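Local coordinates for protein R.MvaI (Kocuria varians, PDB 2OAA) that is a type II restriction endonuclease of the PDDEXK clan that binds DNA and calcium and probably cleaves DNA at a specific sequence, at residues F190-V195 and Y242-V247; D56-T61 and K161-I166. All blocks are in the same frame, centred on the assembly; numbering follows the deposited sequence.

Contact 1: residues F190-V195 and Y242-V247; sequences FTDLTV and YGEVKV
Thr191 and Glu244 form an antiparallel hydrogen-bonded pair and carry both backbone bonds of this contact. Thr191 N donates to Glu244 O at 2.9 Å, and Glu244 N returns a bond of 2.9 Å to Thr191 O. Glu244 O takes a further CA-H...O contact from Phe190 CA, while a water hydrogen-bonded to Thr191 OG1 reaches the same oxygen only weakly. Thr191 and Glu244 project from one face of the sheet, where their side chains cross at about a right angle, Thr191 OG1 lying 3.8 Å from Glu244 CB. Asp192 OD2 touches the aliphatic Glu244 CG at 3.5 Å, and its carboxylate plane stands 69° from that of Glu244.

Phe190 and Val245, a non-hydrogen-bonded pair, occupy the other face. With CG anti to the backbone N (chi1 178°), the Phe190 ring runs beneath the neighbouring strand, so that CD1 meets Val245 CG2 at 3.8 Å and CE1 lies 3.6 Å from Gly243 CA. Farther on, Leu193 CD1 packs on CB of Tyr242, a residue whose OH is hydrogen-bonded to Asp206 OD2. The contact thus adds the C-terminal strand 244-247 to the end of strand 179-191. Its polar hold comes from the backbone pair: Asp192 OD2 and Glu244 OE2, like charges 4.8 Å apart, would probably not attract each other, and the Phe190 face contributes hydrocarbon packing.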
loop_
_atom_site.group_PDB
_atom_site.type_symbol
_atom_site.label_atom_id
_atom_site.label_comp_id
_atom_site.label_asym_id
_atom_site.label_seq_id
_atom_site.Cartn_x
_atom_site.Cartn_y
_atom_site.Cartn_z
ATOM N N PHE E 190 3.470 -12.890 7.812
ATOM C CA PHE E 190 3.800 -11.711 8.630
ATOM C C PHE E 190 2.626 -11.463 9.574
ATOM O O PHE E 190 1.507 -11.203 9.132
ATOM C CB PHE E 190 4.065 -10.539 7.661
ATOM C CG PHE E 190 4.378 -9.209 8.307
ATOM C CD1 PHE E 190 5.193 -9.106 9.435
ATOM C CD2 PHE E 190 3.886 -8.046 7.725
ATOM C CE1 PHE E 190 5.484 -7.857 9.997
ATOM C CE2 PHE E 190 4.175 -6.785 8.275
ATOM C CZ PHE E 190 4.971 -6.699 9.416
ATOM N N THR E 191 2.888 -11.566 10.878
ATOM C CA THR E 191 1.858 -11.453 11.907
ATOM C C THR E 191 2.276 -10.421 12.941
ATOM O O THR E 191 3.420 -9.953 12.928
ATOM C CB THR E 191 1.624 -12.812 12.613
ATOM O OG1 THR E 191 2.853 -13.278 13.183
ATOM C CG2 THR E 191 1.097 -13.848 11.633
ATOM N N ASP E 192 1.350 -10.079 13.832
ATOM C CA ASP E 192 1.621 -9.200 14.979
ATOM C C ASP E 192 1.877 -7.732 14.620
ATOM O O ASP E 192 2.436 -6.989 15.422
ATOM C CB ASP E 192 2.767 -9.761 15.856
ATOM C CG ASP E 192 2.361 -10.990 16.666
ATOM O OD1 ASP E 192 1.150 -11.238 16.853
ATOM O OD2 ASP E 192 3.277 -11.697 17.147
ATOM N N LEU E 193 1.465 -7.310 13.425
ATOM C CA LEU E 193 1.440 -5.880 13.108
ATOM C C LEU E 193 0.295 -5.265 13.905
ATOM O O LEU E 193 -0.833 -5.748 13.838
ATOM C CB LEU E 193 1.261 -5.636 11.598
ATOM C CG LEU E 193 1.216 -4.182 11.103
ATOM C CD1 LEU E 193 2.574 -3.508 11.189
ATOM C CD2 LEU E 193 0.707 -4.181 9.674
ATOM N N THR E 194 0.598 -4.234 14.687
ATOM C CA THR E 194 -0.388 -3.556 15.517
ATOM C C THR E 194 -0.388 -2.074 15.154
ATOM O O THR E 194 0.510 -1.609 14.460
ATOM C CB THR E 194 -0.039 -3.668 17.011
ATOM O OG1 THR E 194 1.207 -2.990 17.239
ATOM C CG2 THR E 194 0.091 -5.117 17.441
ATOM N N VAL E 195 -1.368 -1.308 15.633
ATOM C CA VAL E 195 -1.378 0.116 15.314
ATOM C C VAL E 195 -0.162 0.795 15.959
ATOM O O VAL E 195 0.395 1.743 15.412
ATOM C CB VAL E 195 -2.729 0.806 15.682
ATOM C CG1 VAL E 195 -2.940 0.881 17.213
ATOM C CG2 VAL E 195 -2.830 2.168 15.035
ATOM N N TYR E 242 8.614 -4.920 13.121
ATOM C CA TYR E 242 7.213 -4.506 13.256
ATOM C C TYR E 242 6.219 -5.635 13.443
ATOM O O TYR E 242 5.034 -5.384 13.652
ATOM C CB TYR E 242 6.801 -3.607 12.074
ATOM C CG TYR E 242 7.705 -2.432 12.055
ATOM C CD1 TYR E 242 7.576 -1.435 13.016
ATOM C CD2 TYR E 242 8.775 -2.359 11.163
ATOM C CE1 TYR E 242 8.451 -0.384 13.069
ATOM C CE2 TYR E 242 9.665 -1.295 11.208
ATOM C CZ TYR E 242 9.484 -0.302 12.166
ATOM O OH TYR E 242 10.351 0.761 12.281
ATOM N N GLY E 243 6.722 -6.860 13.380
ATOM C CA GLY E 243 5.916 -8.057 13.565
ATOM C C GLY E 243 6.809 -9.285 13.543
ATOM O O GLY E 243 8.038 -9.178 13.631
ATOM N N GLU E 244 6.191 -10.455 13.432
ATOM C CA GLU E 244 6.921 -11.699 13.298
ATOM C C GLU E 244 6.772 -12.227 11.879
ATOM O O GLU E 244 5.740 -12.001 11.229
ATOM C CB GLU E 244 6.408 -12.730 14.305
ATOM C CG GLU E 244 6.451 -12.246 15.751
ATOM C CD GLU E 244 7.853 -11.831 16.207
ATOM O OE1 GLU E 244 8.849 -12.505 15.846
ATOM O OE2 GLU E 244 7.956 -10.815 16.928
ATOM N N VAL E 245 7.808 -12.909 11.396
ATOM C CA VAL E 245 7.806 -13.473 10.041
ATOM C C VAL E 245 8.275 -14.918 10.059
ATOM O O VAL E 245 9.326 -15.235 10.621
ATOM C CB VAL E 245 8.704 -12.675 9.068
ATOM C CG1 VAL E 245 8.652 -13.264 7.650
ATOM C CG2 VAL E 245 8.297 -11.197 9.017
ATOM N N LYS E 246 7.501 -15.797 9.444
ATOM C CA LYS E 246 7.965 -17.169 9.291
ATOM C C LYS E 246 7.691 -17.690 7.887
ATOM O O LYS E 246 6.728 -17.283 7.235
ATOM C CB LYS E 246 7.368 -18.075 10.361
ATOM C CG LYS E 246 5.901 -18.380 10.201
ATOM C CD LYS E 246 5.444 -19.269 11.346
ATOM C CE LYS E 246 4.066 -19.829 11.088
ATOM N NZ LYS E 246 3.036 -18.766 10.933
ATOM N N VAL E 247 8.562 -18.575 7.411
ATOM C CA VAL E 247 8.408 -19.176 6.090
ATOM C C VAL E 247 7.264 -20.170 6.136
ATOM O O VAL E 247 7.210 -21.007 7.044
ATOM C CB VAL E 247 9.705 -19.910 5.635
ATOM C CG1 VAL E 247 9.528 -20.556 4.251
ATOM C CG2 VAL E 247 10.904 -18.954 5.646
HETATM O O HOH W 1 4.388 -15.076 11.647
#

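Contact 2: residues D56-T61 and K161-I166; sequences DIEIKT and KKLKYI. With CA (calcium ion), chain I; nucleotides of chain A.
Glu58 and Lys162 meet at the metal site beside the DNA backbone. Glu58 OE2 binds a calcium ion at 2.4 Å, together with Ile59 O, OP1 of DT7 of chain A and two waters; Asp53 completes the set. The Glu58 chain leaves with CG opposite the backbone N (chi1 170°) and bends at chi2 (70°), which brings the carboxylate to the ion and alongside Lys162. Its other oxygen, OE1, accepts a 2.6 Å bond from a water that in turn accepts from Lys162 NZ. That ammonium grips the DNA directly, donating to OP1 of DC6 of chain A at 2.7 Å and to OP2 of DT7 of chain A. Thr61 holds the next phosphate, its N and OG1 both donating to OP1 of DG8 of chain A.

Lys60 NZ meets Glu58 OE2 at 2.9 Å from above the carboxylate plane in a salt bridge, and also donates to the carbonyls of Thr71 and Leu72. Asp53, Glu58 and Lys60 are consistent with the D...EXK signature of the PDDEXK nucleases; Glu58 and Lys60 lie on strand 57-63, Asp53 just before it. Replacing Lys60 by alanine would probably leave Glu58 OE2 and both carbonyls without this partner and open a gap beside Leu163 and Ile166.

Behind the site the strands run parallel, joined by a bond from Glu58 N to Tyr165 O of 2.9 Å. Leu163 CD2 packs against Glu58 CG at 3.6 Å and also touches Lys60 CE, while Ile166 CG2 lies against Lys60 CD. At the far end Asp56 O sits at the edge of the Tyr165 ring, and Lys164 CG covers one ring face.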
loop_
_atom_site.group_PDB
_atom_site.type_symbol
_atom_site.label_atom_id
_atom_site.label_comp_id
_atom_site.label_asym_id
_atom_site.label_seq_id
_atom_site.Cartn_x
_atom_site.Cartn_y
_atom_site.Cartn_z
ATOM N N ASP E 56 -9.598 -15.810 6.554
ATOM C CA ASP E 56 -9.123 -14.732 7.438
ATOM C C ASP E 56 -7.706 -14.259 7.143
ATOM O O ASP E 56 -7.142 -13.472 7.907
ATOM C CB ASP E 56 -9.250 -15.134 8.917
ATOM C CG ASP E 56 -8.582 -16.462 9.242
ATOM O OD1 ASP E 56 -8.051 -17.128 8.332
ATOM O OD2 ASP E 56 -8.600 -16.834 10.449
ATOM N N ILE E 57 -7.144 -14.730 6.028
ATOM C CA ILE E 57 -5.751 -14.444 5.681
ATOM C C ILE E 57 -5.648 -13.482 4.499
ATOM O O ILE E 57 -6.298 -13.678 3.473
ATOM C CB ILE E 57 -4.975 -15.748 5.360
ATOM C CG1 ILE E 57 -5.053 -16.714 6.551
ATOM C CG2 ILE E 57 -3.520 -15.440 4.992
ATOM C CD1 ILE E 57 -4.841 -18.174 6.163
ATOM N N GLU E 58 -4.821 -12.445 4.656
ATOM C CA GLU E 58 -4.525 -11.508 3.593
ATOM C C GLU E 58 -3.376 -12.061 2.751
ATOM O O GLU E 58 -2.416 -12.598 3.288
ATOM C CB GLU E 58 -4.117 -10.166 4.223
ATOM C CG GLU E 58 -3.547 -9.150 3.263
ATOM C CD GLU E 58 -4.565 -8.576 2.303
ATOM O OE1 GLU E 58 -5.790 -8.741 2.539
ATOM O OE2 GLU E 58 -4.127 -7.932 1.314
ATOM N N ILE E 59 -3.478 -11.917 1.437
ATOM C CA ILE E 59 -2.428 -12.353 0.524
ATOM C C ILE E 59 -1.855 -11.129 -0.187
ATOM O O ILE E 59 -2.591 -10.244 -0.606
ATOM C CB ILE E 59 -2.985 -13.333 -0.509
ATOM C CG1 ILE E 59 -3.424 -14.622 0.186
ATOM C CG2 ILE E 59 -1.929 -13.606 -1.578
ATOM C CD1 ILE E 59 -4.147 -15.591 -0.724
ATOM N N LYS E 60 -0.540 -11.038 -0.291
ATOM C CA LYS E 60 0.079 -9.954 -1.064
ATOM C C LYS E 60 1.191 -10.541 -1.895
ATOM O O LYS E 60 1.976 -11.339 -1.385
ATOM C CB LYS E 60 0.662 -8.883 -0.135
ATOM C CG LYS E 60 -0.355 -8.272 0.826
ATOM C CD LYS E 60 0.187 -7.080 1.564
ATOM C CE LYS E 60 -0.899 -6.512 2.467
ATOM N NZ LYS E 60 -2.067 -5.909 1.736
ATOM N N THR E 61 1.270 -10.151 -3.162
ATOM C CA THR E 61 2.407 -10.525 -3.995
ATOM C C THR E 61 3.429 -9.388 -4.056
ATOM O O THR E 61 3.083 -8.204 -3.922
ATOM C CB THR E 61 1.970 -10.915 -5.416
ATOM O OG1 THR E 61 1.430 -9.772 -6.089
ATOM C CG2 THR E 61 0.921 -12.005 -5.374
ATOM N N LYS E 161 -9.577 -5.771 10.582
ATOM C CA LYS E 161 -10.448 -6.299 9.520
ATOM C C LYS E 161 -9.650 -7.154 8.531
ATOM O O LYS E 161 -10.124 -8.194 8.060
ATOM C CB LYS E 161 -11.089 -5.170 8.695
ATOM C CG LYS E 161 -12.098 -4.268 9.380
ATOM C CD LYS E 161 -12.518 -3.156 8.417
ATOM C CE LYS E 161 -13.373 -2.091 9.093
ATOM N NZ LYS E 161 -13.493 -0.872 8.241
ATOM N N LYS E 162 -8.444 -6.701 8.207
ATOM C CA LYS E 162 -7.759 -7.129 6.981
ATOM C C LYS E 162 -6.440 -7.863 7.231
ATOM O O LYS E 162 -6.081 -8.777 6.471
ATOM C CB LYS E 162 -7.507 -5.891 6.085
ATOM C CG LYS E 162 -6.968 -6.167 4.689
ATOM C CD LYS E 162 -6.425 -4.858 4.089
ATOM C CE LYS E 162 -5.794 -5.039 2.723
ATOM N NZ LYS E 162 -6.796 -4.931 1.639
ATOM N N LEU E 163 -5.714 -7.472 8.284
ATOM C CA LEU E 163 -4.260 -7.744 8.323
ATOM C C LEU E 163 -3.754 -8.557 9.554
ATOM O O LEU E 163 -2.590 -8.413 9.934
ATOM C CB LEU E 163 -3.455 -6.443 8.191
ATOM C CG LEU E 163 -3.633 -5.684 6.874
ATOM C CD1 LEU E 163 -2.810 -4.411 6.966
ATOM C CD2 LEU E 163 -3.211 -6.491 5.663
ATOM N N LYS E 164 -4.589 -9.430 10.100
ATOM C CA LYS E 164 -4.161 -10.303 11.207
ATOM C C LYS E 164 -3.072 -11.273 10.738
ATOM O O LYS E 164 -2.083 -11.505 11.438
ATOM C CB LYS E 164 -5.368 -11.064 11.752
ATOM C CG LYS E 164 -5.107 -12.019 12.916
ATOM C CD LYS E 164 -6.444 -12.543 13.498
ATOM C CE LYS E 164 -7.437 -12.998 12.404
ATOM N NZ LYS E 164 -8.864 -13.166 12.844
ATOM N N TYR E 165 -3.245 -11.821 9.533
ATOM C CA TYR E 165 -2.287 -12.757 8.981
ATOM C C TYR E 165 -1.957 -12.310 7.571
ATOM O O TYR E 165 -2.830 -12.337 6.703
ATOM C CB TYR E 165 -2.857 -14.191 8.929
ATOM C CG TYR E 165 -3.523 -14.681 10.196
ATOM C CD1 TYR E 165 -2.776 -14.985 11.336
ATOM C CD2 TYR E 165 -4.895 -14.878 10.233
ATOM C CE1 TYR E 165 -3.396 -15.454 12.490
ATOM C CE2 TYR E 165 -5.519 -15.343 11.383
ATOM C CZ TYR E 165 -4.769 -15.627 12.498
ATOM O OH TYR E 165 -5.414 -16.079 13.625
ATOM N N ILE E 166 -0.714 -11.905 7.332
ATOM C CA ILE E 166 -0.338 -11.421 6.002
ATOM C C ILE E 166 0.615 -12.409 5.313
ATOM O O ILE E 166 1.780 -12.513 5.699
ATOM C CB ILE E 166 0.326 -10.035 6.078
ATOM C CG1 ILE E 166 -0.527 -9.061 6.912
ATOM C CG2 ILE E 166 0.596 -9.509 4.665
ATOM C CD1 ILE E 166 0.168 -7.727 7.180
HETATM CA CA CA I . -4.386 -8.879 -0.911
ATOM P P DG A 8 -1.221 -7.483 -4.711
ATOM O OP1 DG A 8 -0.775 -8.895 -4.717
ATOM O OP2 DG A 8 -1.198 -6.704 -3.446
ATOM O "O5'" DG A 8 -0.401 -6.693 -5.813
ATOM C "C5'" DG A 8 0.802 -6.021 -5.496
ATOM C "C4'" DG A 8 1.128 -5.052 -6.602
ATOM O "O4'" DG A 8 0.253 -3.905 -6.588
ATOM C "C3'" DG A 8 2.510 -4.444 -6.537
ATOM O "O3'" DG A 8 3.459 -5.452 -6.903
ATOM C "C2'" DG A 8 2.356 -3.336 -7.559
ATOM C "C1'" DG A 8 0.933 -2.834 -7.247
ATOM N N9 DG A 8 0.944 -1.676 -6.362
ATOM C C8 DG A 8 0.557 -1.596 -5.043
ATOM N N7 DG A 8 0.747 -0.411 -4.526
ATOM C C5 DG A 8 1.282 0.335 -5.572
ATOM C C6 DG A 8 1.703 1.695 -5.625
ATOM O O6 DG A 8 1.698 2.543 -4.725
ATOM N N1 DG A 8 2.171 2.036 -6.891
ATOM C C2 DG A 8 2.235 1.185 -7.966
ATOM N N2 DG A 8 2.712 1.702 -9.108
ATOM N N3 DG A 8 1.856 -0.080 -7.927
ATOM C C4 DG A 8 1.394 -0.432 -6.710
ATOM P P DC A 6 -8.384 -1.662 0.878
ATOM O OP1 DC A 6 -8.311 -2.679 1.959
ATOM O OP2 DC A 6 -7.349 -0.599 0.795
ATOM O "O5'" DC A 6 -8.432 -2.408 -0.523
ATOM C "C5'" DC A 6 -9.385 -3.442 -0.761
ATOM C "C4'" DC A 6 -9.285 -3.916 -2.190
ATOM O "O4'" DC A 6 -9.639 -2.866 -3.117
ATOM C "C3'" DC A 6 -7.884 -4.309 -2.626
ATOM O "O3'" DC A 6 -7.529 -5.588 -2.107
ATOM C "C2'" DC A 6 -8.039 -4.309 -4.129
ATOM C "C1'" DC A 6 -8.902 -3.059 -4.327
ATOM N N1 DC A 6 -8.113 -1.842 -4.587
ATOM C C2 DC A 6 -7.510 -1.705 -5.836
ATOM O O2 DC A 6 -7.622 -2.630 -6.653
ATOM N N3 DC A 6 -6.816 -0.578 -6.119
ATOM C C4 DC A 6 -6.708 0.386 -5.201
ATOM N N4 DC A 6 -6.039 1.492 -5.536
ATOM C C5 DC A 6 -7.289 0.260 -3.903
ATOM C C6 DC A 6 -7.979 -0.861 -3.642
ATOM P P DT A 7 -5.984 -5.922 -1.820
ATOM O OP1 DT A 7 -5.981 -7.348 -1.402
ATOM O OP2 DT A 7 -5.427 -4.889 -0.915
ATOM O "O5'" DT A 7 -5.286 -5.798 -3.245
ATOM C "C5'" DT A 7 -5.559 -6.758 -4.262
ATOM C "C4'" DT A 7 -4.867 -6.378 -5.550
ATOM O "O4'" DT A 7 -5.328 -5.103 -6.047
ATOM C "C3'" DT A 7 -3.366 -6.187 -5.456
ATOM O "O3'" DT A 7 -2.703 -7.444 -5.320
ATOM C "C2'" DT A 7 -3.096 -5.494 -6.774
ATOM C "C1'" DT A 7 -4.275 -4.511 -6.816
ATOM N N1 DT A 7 -3.936 -3.203 -6.217
ATOM C C2 DT A 7 -3.299 -2.296 -7.028
ATOM O O2 DT A 7 -3.046 -2.520 -8.198
ATOM N N3 DT A 7 -2.959 -1.117 -6.415
ATOM C C4 DT A 7 -3.187 -0.761 -5.103
ATOM O O4 DT A 7 -2.805 0.332 -4.692
ATOM C C5 DT A 7 -3.876 -1.758 -4.307
ATOM C C7 DT A 7 -4.163 -1.463 -2.868
ATOM C C6 DT A 7 -4.222 -2.911 -4.899
HETATM O O HOH W 2 -5.568 -11.241 7.788
HETATM O O HOH W 3 -7.723 -7.684 1.188
HETATM O O HOH W 4 -2.920 -7.139 -1.509
HETATM O O HOH W 5 -4.599 -9.932 -3.011
#

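The two contacts touch, their centres 11 Å apart, and both belong to the same mixed sheet. Contact 2 comes first along the chain: its 56-61 and 161-166 segments are followed by 190-195 and then 242-247 of contact 1. Strands 165-176 and 179-191 are consecutive and antiparallel, so the sheet passes from the metal-bearing strand 57-63 through these two to the C-terminal strand 244-247. A probable hydrogen bond from Phe190 N to Ile166 O, 2.7 Å long, ties the contacts together, and Thr191 CG2 packs on Tyr165 CD1. Contact 2 thus carries a calcium ion and DNA phosphates, while contact 1 extends the sheet, its nearest atom about 12 Å from the DNA.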